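Local coordinates for protein alkaline phosphatase (Thermus thermophilus, PDB 7KWD) that probably works as an alkaline phosphatase, a homodimeric enzyme that removes phosphate groups with the help of zinc and magnesium ions, at residues K107-N110 with H116-G119; E249-A254 with L297-A302; V438-Y443 with T458-L463. All blocks are in the same frame, centred on the assembly; numbering follows the deposited sequence.

The three contacts follow one another along the chain, all within the alkaline phosphatase fold. Interaction 1 closes a loop after helix 95-104. Interaction 2 joins helices 247-259 and 283-306. Interaction 3 packs strand 438-443 on helix 459-468. The centres of interactions 1 and 2 are about 33 Å apart, on opposite sides of the chain's centre. The centre of interaction 3 is about 21 Å from that of interaction 1 and about 20 Å from that of interaction 2. Lys107 N packs on Thr458 CG2 at 4.1 Å, and Thr301 CB on Tyr443 CZ at 3.6 Å. Packing thus leads from the loop, through Thr458 and helix 459-468 to strand 438-443, and on to helix 283-306.

Interaction 1: residues K107-N110 with H116-G119; sequences KTVN and HADG
His116 turns the carbon edge of its ring to the backbone of Lys107. His116 CE1 lies 3.2 Å from Lys107 O, in the ring plane, a close polar contact rather than a hydrogen bond. Thr108 CG2 reaches the same ring obliquely, 3.7 Å from ND1 of His116. This methyl stands anti to the carbonyl carbon of Thr108, which leaves OG1 (chi1 62°) to hydrogen-bond with Asn100 ND2 of helix 95-104. A second tight point is Val109 CG2 on Ala117 CB, also at 3.7 Å. No hydrogen bond joins the segments directly. A water does it instead: it lies 2.7 Å from His116 ND1, accepts from Ala117 N at 2.7 Å, and takes a weak bond from Val109 N.

Both segments belong to the loop between helices 95-104 and 125-131. Residues 116-119 form a type I beta turn, closed by Gly119 N to His116 O at 2.8 Å. Helix 95-104 begins at Ser95, the predicted phosphoserine nucleophile. His116 NE2 bonds to Pro475 O, so both ring nitrogens have partners. A leucine in place of His116 would probably leave the water and the Pro475 carbonyl without these partners and loosen the turn from residues 107-110.

The packing relaxes toward the turn. Ala117 is partly exposed. Asp118 is largely exposed, its OD1 bonded to Thr120 OG1. Val109 also packs on Leu333 of the second subunit.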
# COMPACT_ATOMS: atom_id res chain seq x y z
N LYS A 107 22.52 4.30 -0.81
CA LYS A 107 22.02 2.94 -0.86
C LYS A 107 23.14 2.00 -0.48
O LYS A 107 24.29 2.19 -0.91
CB LYS A 107 21.52 2.58 -2.25
CG LYS A 107 20.52 3.57 -2.83
CD LYS A 107 19.12 3.24 -2.35
CE LYS A 107 18.03 3.89 -3.19
NZ LYS A 107 16.69 3.79 -2.50
N THR A 108 22.82 1.01 0.35
CA THR A 108 23.75 -0.04 0.73
C THR A 108 23.12 -1.39 0.43
O THR A 108 21.95 -1.50 0.04
CB THR A 108 24.13 0.04 2.22
OG1 THR A 108 22.96 -0.14 3.03
CG2 THR A 108 24.72 1.39 2.51
N VAL A 109 23.94 -2.41 0.52
CA VAL A 109 23.50 -3.79 0.41
C VAL A 109 22.83 -4.18 1.72
O VAL A 109 23.27 -3.76 2.80
CB VAL A 109 24.70 -4.68 0.08
CG1 VAL A 109 24.33 -6.11 0.32
CG2 VAL A 109 25.16 -4.40 -1.37
N ASN A 110 21.77 -4.98 1.63
CA ASN A 110 21.07 -5.44 2.82
C ASN A 110 22.04 -6.12 3.76
O ASN A 110 22.80 -7.01 3.34
CB ASN A 110 19.93 -6.42 2.45
CG ASN A 110 18.81 -5.75 1.63
OD1 ASN A 110 18.77 -4.52 1.48
ND2 ASN A 110 17.88 -6.57 1.11
N HIS A 116 29.32 -0.24 3.53
CA HIS A 116 29.06 -0.80 2.22
C HIS A 116 29.46 -2.27 2.19
O HIS A 116 30.19 -2.75 3.04
CB HIS A 116 29.81 -0.03 1.13
CG HIS A 116 29.08 1.18 0.67
ND1 HIS A 116 27.73 1.16 0.38
CD2 HIS A 116 29.49 2.45 0.46
CE1 HIS A 116 27.34 2.37 0.02
NE2 HIS A 116 28.39 3.17 0.05
N ALA A 117 29.02 -2.98 1.15
CA ALA A 117 29.28 -4.42 1.09
C ALA A 117 30.78 -4.74 1.05
O ALA A 117 31.16 -5.89 1.27
CB ALA A 117 28.61 -5.03 -0.14
N ASP A 118 31.62 -3.77 0.73
CA ASP A 118 33.05 -3.98 0.66
C ASP A 118 33.73 -3.58 1.96
O ASP A 118 34.96 -3.58 2.02
CB ASP A 118 33.67 -3.20 -0.51
CG ASP A 118 33.57 -1.70 -0.32
OD1 ASP A 118 32.99 -1.26 0.71
OD2 ASP A 118 34.06 -0.94 -1.20
N GLY A 119 32.97 -3.18 2.97
CA GLY A 119 33.55 -2.76 4.23
C GLY A 119 33.80 -1.28 4.37
O GLY A 119 34.13 -0.83 5.47
O HOH W 1 27.16 -1.44 -0.16

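Interaction 2: residues E249-A254 with L297-A302; sequences EMVQAA and LELLTA
Val251 and Gln252 of helix 247-259 meet Leu299 and Leu300 of helix 283-306. The axes of the two short segments approach to 10.5 Å and run nearly parallel, at 22°. Gln252 and Leu299 have the nearest CA atoms.

The apolar contacts come from methyl groups. Val251 CG1 sits 3.9 Å from Leu300 CD2 and 4.1 Å from Leu299 CD2, so one methyl touches two neighbouring leucines. It lies anti to the backbone N of Val251 (chi1 174°), which carries it to the other helix. Val251 and Leu299 run alongside each other in opposing senses, while Leu300 lies crosswise to the valine. Leu300 leaves its helix to one side, and its CD2 then reaches across to Val251.

One contact uses the aliphatic part of a polar residue. Gln252 CG lies 3.5 Å from Leu299 CD2, with the two side chains roughly perpendicular. Beyond CG the glutamine chain is extended. Gln252 is exposed, so its CG packs on the leucine methyl at the solvent edge of the contact.

Hydrogen bonds do not cross the contact. Those of the backbone stay within each helix, as in Thr301 N to Leu297 O at 2.8 Å.

The buried side of the pair rests on the core strands of this alpha/beta fold. Val251 packs on Val139 of strand 135-140, and Leu300 packs on Ile42 and Phe44 of strand 40-46. Strand 265-271 pairs with both of these strands and carries the magnesium ligand Glu270. On another flank of helix 283-306, Leu297 packs on Leu71 and Leu74 of helix 70-75.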
# COMPACT_ATOMS: atom_id res chain seq x y z
N GLU A 249 5.88 5.19 27.63
CA GLU A 249 6.59 5.32 28.90
C GLU A 249 8.08 5.54 28.68
O GLU A 249 8.73 6.27 29.44
CB GLU A 249 6.37 4.08 29.78
CG GLU A 249 5.01 4.08 30.50
CD GLU A 249 4.63 2.76 31.17
OE1 GLU A 249 4.99 1.65 30.68
OE2 GLU A 249 3.95 2.83 32.21
N MET A 250 8.64 4.88 27.68
CA MET A 250 10.06 5.06 27.39
C MET A 250 10.33 6.46 26.83
O MET A 250 11.26 7.14 27.27
CB MET A 250 10.53 3.97 26.41
CG MET A 250 10.67 2.60 27.08
SD MET A 250 11.47 1.34 26.09
CE MET A 250 10.30 0.71 25.07
N VAL A 251 9.49 6.94 25.90
CA VAL A 251 9.67 8.31 25.41
C VAL A 251 9.51 9.33 26.54
O VAL A 251 10.27 10.31 26.62
CB VAL A 251 8.69 8.59 24.25
CG1 VAL A 251 8.78 10.02 23.84
CG2 VAL A 251 9.03 7.69 23.03
N GLN A 252 8.52 9.14 27.43
CA GLN A 252 8.33 10.11 28.52
C GLN A 252 9.60 10.27 29.35
O GLN A 252 9.88 11.37 29.84
CB GLN A 252 7.18 9.67 29.43
CG GLN A 252 5.84 9.71 28.76
CD GLN A 252 4.70 9.23 29.66
OE1 GLN A 252 4.63 8.04 30.04
NE2 GLN A 252 3.75 10.13 29.94
N ALA A 253 10.39 9.20 29.49
CA ALA A 253 11.64 9.29 30.23
C ALA A 253 12.73 9.95 29.41
O ALA A 253 13.57 10.68 29.95
CB ALA A 253 12.09 7.90 30.69
N ALA A 254 12.76 9.70 28.10
CA ALA A 254 13.88 10.19 27.30
C ALA A 254 13.73 11.66 26.96
O ALA A 254 14.71 12.41 26.97
CB ALA A 254 14.00 9.37 26.02
N LEU A 297 2.90 9.54 19.22
CA LEU A 297 2.73 10.67 18.31
C LEU A 297 2.15 11.87 19.03
O LEU A 297 2.60 13.00 18.83
CB LEU A 297 1.81 10.25 17.19
CG LEU A 297 1.93 10.79 15.78
CD1 LEU A 297 3.35 10.83 15.30
CD2 LEU A 297 1.04 9.86 14.92
N GLU A 298 1.15 11.62 19.87
CA GLU A 298 0.50 12.69 20.59
C GLU A 298 1.48 13.35 21.51
O GLU A 298 1.53 14.58 21.58
CB GLU A 298 -0.69 12.12 21.35
CG GLU A 298 -1.82 11.80 20.38
CD GLU A 298 -3.10 11.35 21.04
OE1 GLU A 298 -3.02 10.70 22.11
OE2 GLU A 298 -4.19 11.62 20.47
N LEU A 299 2.33 12.55 22.15
CA LEU A 299 3.39 13.10 22.99
C LEU A 299 4.37 13.93 22.19
O LEU A 299 4.77 15.02 22.59
CB LEU A 299 4.11 11.95 23.68
CG LEU A 299 4.43 12.24 25.14
CD1 LEU A 299 3.13 12.41 25.92
CD2 LEU A 299 5.25 11.08 25.63
N LEU A 300 4.82 13.40 21.04
CA LEU A 300 5.86 14.07 20.28
C LEU A 300 5.33 15.36 19.66
O LEU A 300 6.05 16.35 19.61
CB LEU A 300 6.39 13.13 19.20
CG LEU A 300 7.10 11.89 19.75
CD1 LEU A 300 7.61 11.01 18.60
CD2 LEU A 300 8.24 12.26 20.73
N THR A 301 4.09 15.35 19.15
CA THR A 301 3.58 16.58 18.55
C THR A 301 3.35 17.65 19.62
O THR A 301 3.66 18.82 19.42
CB THR A 301 2.30 16.31 17.75
OG1 THR A 301 1.30 15.71 18.58
CG2 THR A 301 2.60 15.43 16.58
N ALA A 302 2.86 17.25 20.78
CA ALA A 302 2.69 18.23 21.85
C ALA A 302 4.03 18.82 22.25
O ALA A 302 4.13 20.03 22.50
CB ALA A 302 1.99 17.59 23.05

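Interaction 3: residues V438-Y443 with T458-L463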
# COMPACT_ATOMS: atom_id res chain seq x y z
N VAL A 438 6.29 4.02 0.95
CA VAL A 438 5.65 4.14 2.25
C VAL A 438 5.72 5.58 2.75
O VAL A 438 6.30 6.47 2.13
CB VAL A 438 6.27 3.18 3.28
CG1 VAL A 438 5.92 1.75 2.90
CG2 VAL A 438 7.77 3.40 3.33
N MET A 439 5.10 5.78 3.91
CA MET A 439 4.83 7.10 4.47
C MET A 439 6.08 7.88 4.84
O MET A 439 6.99 7.37 5.47
CB MET A 439 3.97 6.93 5.71
CG MET A 439 3.75 8.17 6.53
SD MET A 439 2.78 7.80 8.00
CE MET A 439 3.94 7.06 9.06
N LEU A 440 6.06 9.18 4.50
CA LEU A 440 7.00 10.16 5.03
C LEU A 440 6.22 11.41 5.39
O LEU A 440 5.51 11.96 4.54
CB LEU A 440 8.09 10.52 4.02
CG LEU A 440 8.96 11.75 4.28
CD1 LEU A 440 9.84 11.65 5.54
CD2 LEU A 440 9.85 11.93 3.08
N LEU A 441 6.37 11.87 6.63
CA LEU A 441 5.56 12.96 7.16
C LEU A 441 6.41 13.91 7.98
O LEU A 441 7.22 13.47 8.80
CB LEU A 441 4.43 12.41 8.03
CG LEU A 441 3.69 13.28 9.06
CD1 LEU A 441 2.74 14.20 8.36
CD2 LEU A 441 2.90 12.37 9.99
N LEU A 442 6.17 15.21 7.81
CA LEU A 442 6.91 16.26 8.50
C LEU A 442 5.99 17.05 9.42
O LEU A 442 4.93 17.53 9.00
CB LEU A 442 7.55 17.23 7.51
CG LEU A 442 8.46 16.59 6.47
CD1 LEU A 442 8.95 17.66 5.47
CD2 LEU A 442 9.61 15.94 7.14
N TYR A 443 6.40 17.20 10.66
CA TYR A 443 5.57 17.90 11.65
C TYR A 443 6.45 18.98 12.26
O TYR A 443 7.35 18.69 13.07
CB TYR A 443 5.02 16.95 12.71
CG TYR A 443 4.06 17.65 13.65
CD1 TYR A 443 4.52 18.33 14.77
CD2 TYR A 443 2.70 17.68 13.39
CE1 TYR A 443 3.65 19.00 15.62
CE2 TYR A 443 1.83 18.33 14.25
CZ TYR A 443 2.31 18.98 15.36
OH TYR A 443 1.41 19.62 16.19
N THR A 458 16.78 7.87 0.57
CA THR A 458 18.00 8.60 0.91
C THR A 458 17.72 10.08 1.14
O THR A 458 18.55 10.78 1.72
CB THR A 458 19.07 8.49 -0.17
OG1 THR A 458 18.52 8.84 -1.46
CG2 THR A 458 19.61 7.06 -0.21
N HIS A 459 16.58 10.57 0.69
CA HIS A 459 16.32 11.99 0.90
C HIS A 459 16.06 12.31 2.36
O HIS A 459 16.22 13.47 2.78
CB HIS A 459 15.14 12.44 0.07
CG HIS A 459 15.05 13.92 -0.04
ND1 HIS A 459 16.07 14.69 -0.55
CD2 HIS A 459 14.09 14.79 0.37
CE1 HIS A 459 15.73 15.96 -0.49
NE2 HIS A 459 14.53 16.05 0.06
N VAL A 460 15.69 11.30 3.16
CA VAL A 460 15.52 11.57 4.57
C VAL A 460 16.83 12.06 5.17
O VAL A 460 16.85 12.97 6.02
CB VAL A 460 14.96 10.34 5.30
CG1 VAL A 460 15.11 10.57 6.76
CG2 VAL A 460 13.52 10.11 4.85
N PHE A 461 17.96 11.50 4.71
CA PHE A 461 19.26 12.00 5.13
C PHE A 461 19.43 13.49 4.80
O PHE A 461 19.86 14.27 5.65
CB PHE A 461 20.35 11.19 4.44
CG PHE A 461 21.76 11.62 4.78
CD1 PHE A 461 22.30 11.32 6.02
CD2 PHE A 461 22.52 12.32 3.86
CE1 PHE A 461 23.60 11.69 6.34
CE2 PHE A 461 23.81 12.71 4.17
CZ PHE A 461 24.35 12.39 5.41
N ARG A 462 19.08 13.90 3.58
CA ARG A 462 19.20 15.31 3.21
C ARG A 462 18.30 16.20 4.05
O ARG A 462 18.70 17.30 4.44
CB ARG A 462 18.88 15.47 1.72
CG ARG A 462 19.92 14.78 0.88
CD ARG A 462 19.82 15.11 -0.59
NE ARG A 462 20.46 14.03 -1.32
CZ ARG A 462 19.81 12.96 -1.74
NH1 ARG A 462 18.50 12.86 -1.53
NH2 ARG A 462 20.47 12.00 -2.37
N LEU A 463 17.08 15.74 4.34
CA LEU A 463 16.20 16.54 5.17
C LEU A 463 16.75 16.70 6.58
O LEU A 463 16.67 17.78 7.17
CB LEU A 463 14.82 15.90 5.24
CG LEU A 463 14.07 15.74 3.92
CD1 LEU A 463 12.81 14.91 4.21
CD2 LEU A 463 13.74 17.06 3.36
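Helix 459-468 packs on one face of the beta-sheet that holds strand 438-443 in the alkaline phosphatase fold. There Leu440 and Leu442 of the strand meet Val460 and Leu463 of the helix. The strand pairs antiparallel with strands 80-84 and 310-325. The segment axes of strand and helix are 11.6 Å apart, with 7° between their directions.

Leu440 sits at the centre. Its CD1 comes within 4.0 Å of Val460 CG2, and the two side chains overlap side by side, pointing contrary ways. Its other methyl, Leu440 CD2, lies 4.3 Å from Leu463 CD1. Leu440 CG is anti to the backbone N (chi1 166°), and the branch at CG sends one methyl to each helix residue. Leu442 CD2 adds a longer contact, 4.5 Å from the same CD1 of Leu463. That leucine methyl therefore meets two strand residues, one turn of the helix beyond His459. Leu440 and Leu442 point to the helix, whereas Leu441 between them packs on Leu71 and Leu74 of helix 70-75.

Beside this packing, the helix carries a polar pair of its own. Arg462 NH1 donates to His459 ND1 at 3.2 Å with an N-H...N angle of 150°. The bond lies in the ring plane and close to the guanidinium plane. His459 NE2 bonds to Pro32 O, so the ring is held at both nitrogens. With ND1 accepting, the histidine is probably neutral here.

Across the contact, only van der Waals packing between buried methyls joins strand and helix. The Leu440-Val460 contact is ordinary methyl packing, and those to Leu463 are looser. The directional bonds lie to the sides: the strand is held by its backbone pairing with Ile83, Gly81, Ser316 and Val314, and the apolar contact joins it to the helix without fixing any polar group.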